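Local coordinates for secreted effector protein SifA (Salmonella typhimurium, PDB 3CXB), which acts as a virulence effector in the host cell, where it is required for endosomal tubulation and formation of Salmonella-induced filaments and interacts with host PLEKHM2, at residues A240-K245 with Q308-M313; Q297-H300 with R304-P307. One frame throughout, in Å; residues are numbered along the deposited sequence.

Followed from the N terminus, the chain first leaves helix 228-241 through 240-245, the earlier half of interaction 1. It then runs through 62 residues without strand, among them helices 258-267 and 283-303, before 308-313 in helix 307-324 comes back against it and closes this long loop. Interaction 2 falls entirely inside that loop: residues 297-300, near the end of helix 283-303, meet 304-307 across only three intervening residues, at the turn that leads into helix 307-324. The two contacts therefore nest and do not cross. Their centres are about 12 Å apart, and they touch where I310 CD1 packs on I305 CG2. Together they join three helices, 228-241, 283-303 and 307-324.

Interaction 1: A240-K245 with Q308-M313; sequences AMCGLK and QAIQKM
The end of helix 228-241 and the turn after it pack against the first turns of helix 307-324 through M241 and C242 on one side and I310 and M313 on the other. Sulfurs meet aliphatic carbons here, and M313 and C242 contribute most. In M313, CG lies between the backbone N and the carbonyl carbon (chi1 67°), the chain is then extended, and a bend at chi3 (-81°) brings CE close to two sulfurs. That methyl lies 4.2 Å from M241 SD and 4.3 Å from C242 SG. The two methionine chains slide past each other in opposite directions, touching at SD and CE. Deeper in, C242 SG also approaches I310 CG1 at 4.5 Å, while I310 itself is buried and leans on I210 of helix 197-220. Directly after C242, G243 with its positive phi (80°) turns the chain away; G243 N bonds to A240 O at 2.7 Å. The backbones stay well apart, with 8.5 Å between the CA atoms of C242 and I310. Only 132 Å² is buried in total, and the side chains that touch across it are all apolar, which implies a small, non-directional contact, probably held by dispersion between polarisable sulfurs and aliphatic carbons.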
# COMPACT_ATOMS: atom_id res chain seq x y z
N ALA A 240 -17.44 -1.95 12.66
CA ALA A 240 -18.14 -3.21 12.53
C ALA A 240 -17.96 -3.78 11.15
O ALA A 240 -17.60 -4.94 11.01
CB ALA A 240 -19.61 -3.03 12.84
N MET A 241 -18.21 -2.98 10.12
CA MET A 241 -18.07 -3.47 8.76
C MET A 241 -16.68 -4.03 8.48
O MET A 241 -16.53 -4.96 7.70
CB MET A 241 -18.37 -2.35 7.77
CG MET A 241 -19.83 -2.25 7.41
SD MET A 241 -20.16 -0.76 6.44
CE MET A 241 -21.15 0.17 7.64
N CYS A 242 -15.67 -3.46 9.12
CA CYS A 242 -14.30 -3.91 8.93
C CYS A 242 -14.01 -5.12 9.79
O CYS A 242 -12.92 -5.70 9.72
CB CYS A 242 -13.32 -2.80 9.26
SG CYS A 242 -13.55 -1.39 8.19
N GLY A 243 -14.99 -5.48 10.62
CA GLY A 243 -14.87 -6.64 11.47
C GLY A 243 -14.08 -6.48 12.75
O GLY A 243 -14.33 -7.20 13.70
N LEU A 244 -13.13 -5.55 12.77
CA LEU A 244 -12.30 -5.32 13.94
C LEU A 244 -13.05 -4.74 15.12
O LEU A 244 -14.02 -4.01 14.95
CB LEU A 244 -11.12 -4.41 13.58
CG LEU A 244 -9.84 -5.15 13.17
CD1 LEU A 244 -10.15 -6.25 12.16
CD2 LEU A 244 -8.84 -4.14 12.62
N LYS A 245 -12.60 -5.08 16.33
CA LYS A 245 -13.22 -4.59 17.56
C LYS A 245 -12.24 -3.76 18.38
O LYS A 245 -11.03 -3.96 18.33
CB LYS A 245 -13.73 -5.77 18.40
CG LYS A 245 -12.67 -6.77 18.81
CD LYS A 245 -12.27 -6.60 20.26
CE LYS A 245 -13.41 -6.96 21.19
NZ LYS A 245 -13.06 -6.70 22.61
N GLN A 308 -6.23 4.50 3.83
CA GLN A 308 -6.93 5.72 3.40
C GLN A 308 -8.31 5.37 2.86
O GLN A 308 -9.25 6.16 2.96
CB GLN A 308 -6.14 6.46 2.32
CG GLN A 308 -4.97 7.25 2.84
CD GLN A 308 -5.38 8.33 3.83
OE1 GLN A 308 -5.95 9.35 3.46
NE2 GLN A 308 -5.10 8.10 5.10
N ALA A 309 -8.41 4.19 2.28
CA ALA A 309 -9.68 3.74 1.74
C ALA A 309 -10.63 3.61 2.91
O ALA A 309 -11.80 3.98 2.82
CB ALA A 309 -9.52 2.40 1.06
N ILE A 310 -10.13 3.08 4.02
CA ILE A 310 -10.97 2.91 5.20
C ILE A 310 -11.41 4.27 5.74
O ILE A 310 -12.59 4.49 6.03
CB ILE A 310 -10.24 2.10 6.31
CG1 ILE A 310 -10.25 0.61 5.94
CG2 ILE A 310 -10.98 2.24 7.64
CD1 ILE A 310 -9.68 0.29 4.59
N GLN A 311 -10.46 5.20 5.85
CA GLN A 311 -10.79 6.53 6.34
C GLN A 311 -11.91 7.13 5.51
O GLN A 311 -12.78 7.80 6.05
CB GLN A 311 -9.57 7.45 6.27
CG GLN A 311 -9.76 8.76 7.00
CD GLN A 311 -8.52 9.65 6.94
OE1 GLN A 311 -8.17 10.16 5.88
NE2 GLN A 311 -7.86 9.82 8.08
N LYS A 312 -11.91 6.87 4.21
CA LYS A 312 -12.94 7.42 3.33
C LYS A 312 -14.29 6.82 3.58
O LYS A 312 -15.27 7.56 3.68
CB LYS A 312 -12.59 7.23 1.85
CG LYS A 312 -11.44 8.08 1.37
CD LYS A 312 -11.17 7.85 -0.12
CE LYS A 312 -9.91 8.58 -0.59
NZ LYS A 312 -9.67 8.41 -2.05
N MET A 313 -14.36 5.49 3.67
CA MET A 313 -15.65 4.86 3.89
C MET A 313 -16.21 5.33 5.23
O MET A 313 -17.43 5.41 5.43
CB MET A 313 -15.54 3.34 3.82
CG MET A 313 -14.74 2.71 4.90
SD MET A 313 -14.72 0.91 4.66
CE MET A 313 -16.29 0.44 5.35

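Interaction 2: Q297-H300 with R304-P307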
# COMPACT_ATOMS: atom_id res chain seq x y z
N GLN A 297 1.65 3.07 3.81
CA GLN A 297 2.18 2.10 2.86
C GLN A 297 2.77 0.86 3.53
O GLN A 297 2.60 -0.27 3.04
CB GLN A 297 3.24 2.77 1.97
CG GLN A 297 2.66 3.73 0.93
CD GLN A 297 3.74 4.46 0.13
OE1 GLN A 297 4.64 3.85 -0.44
NE2 GLN A 297 3.63 5.78 0.07
N VAL A 298 3.46 1.06 4.65
CA VAL A 298 4.03 -0.07 5.38
C VAL A 298 2.86 -0.94 5.80
O VAL A 298 2.85 -2.16 5.60
CB VAL A 298 4.78 0.38 6.66
CG1 VAL A 298 5.11 -0.84 7.47
CG2 VAL A 298 6.07 1.13 6.31
N PHE A 299 1.87 -0.28 6.38
CA PHE A 299 0.68 -0.94 6.85
C PHE A 299 0.02 -1.68 5.70
O PHE A 299 -0.34 -2.86 5.83
CB PHE A 299 -0.28 0.09 7.45
CG PHE A 299 -1.58 -0.49 7.91
CD1 PHE A 299 -2.50 -0.98 7.00
CD2 PHE A 299 -1.87 -0.57 9.28
CE1 PHE A 299 -3.70 -1.55 7.43
CE2 PHE A 299 -3.06 -1.13 9.73
CZ PHE A 299 -3.98 -1.62 8.80
N HIS A 300 -0.13 -1.00 4.56
CA HIS A 300 -0.76 -1.62 3.40
C HIS A 300 0.05 -2.80 2.90
O HIS A 300 -0.50 -3.76 2.37
CB HIS A 300 -0.96 -0.63 2.24
CG HIS A 300 -1.36 -1.28 0.96
ND1 HIS A 300 -0.45 -1.76 0.05
CD2 HIS A 300 -2.59 -1.57 0.45
CE1 HIS A 300 -1.09 -2.31 -0.97
NE2 HIS A 300 -2.39 -2.21 -0.75
N ARG A 304 -2.36 -5.55 3.46
CA ARG A 304 -2.91 -5.47 2.11
C ARG A 304 -4.29 -4.83 2.16
O ARG A 304 -5.26 -5.34 1.59
CB ARG A 304 -3.01 -6.84 1.46
CG ARG A 304 -2.80 -6.80 -0.04
CD ARG A 304 -1.46 -6.09 -0.40
NE ARG A 304 -0.32 -6.56 0.39
CZ ARG A 304 0.20 -7.78 0.32
NH1 ARG A 304 1.22 -8.11 1.10
NH2 ARG A 304 -0.26 -8.67 -0.55
N ILE A 305 -4.35 -3.71 2.88
CA ILE A 305 -5.54 -2.92 3.06
C ILE A 305 -5.09 -1.48 2.90
O ILE A 305 -4.01 -1.11 3.35
CB ILE A 305 -6.11 -3.06 4.48
CG1 ILE A 305 -6.66 -4.46 4.68
CG2 ILE A 305 -7.18 -1.98 4.73
CD1 ILE A 305 -7.44 -4.60 5.97
N ASP A 306 -5.92 -0.67 2.28
CA ASP A 306 -5.54 0.72 2.09
C ASP A 306 -6.12 1.51 3.27
O ASP A 306 -7.33 1.75 3.34
CB ASP A 306 -6.07 1.22 0.74
CG ASP A 306 -5.65 2.64 0.42
OD1 ASP A 306 -5.98 3.11 -0.70
OD2 ASP A 306 -5.00 3.30 1.27
N PRO A 307 -5.27 1.90 4.21
CA PRO A 307 -5.72 2.66 5.37
C PRO A 307 -6.51 3.92 5.00
O PRO A 307 -7.39 4.34 5.76
CB PRO A 307 -4.42 2.97 6.11
CG PRO A 307 -3.37 2.87 5.04
CD PRO A 307 -3.82 1.66 4.28
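R304, the first residue past helix 283-303, turns back against H300: its positive phi (56°) breaks the helical path, and its N still reaches H300 O at 2.8 Å in a weak, bent hydrogen bond. The side chain, folded at chi2 and chi3, doubles back so that NE makes a second weak bond to the same oxygen, 3.4 Å away and at the edge of the guanidinium. On the way CD passes H300 CE1 at 3.8 Å, and R304 CA lies over one face of the imidazole, offset toward its rim; the ring and guanidinium planes stand 53° apart. NH1 bonds to A301 O. I305 follows, its carbonyl oxygen pointing back at the helix: I305 O sits at the edge of the F299 ring and 3.3 Å from H300 CD2, while I305 CB packs on F299 CE1 at 4.1 Å. In both ring residues CG is anti to the backbone N, which swings the rings to the side where I305 passes. D306 brings its N to the imidazole edge, and as N-cap of helix 307-324 accepts Q308 N on OD2. P307, in the first turn, lays CD 4.0 Å from F299 CD1 and 4.2 Å from H300 CB. Beyond the turn, H300 NE2 is hydrogen-bonded to E67 OE1 of helix 62-75 and its ring meets Y158 of strand 158-167, whereas F299 packs on Y205 and L206 of helix 197-220 and on I258 of helix 258-267.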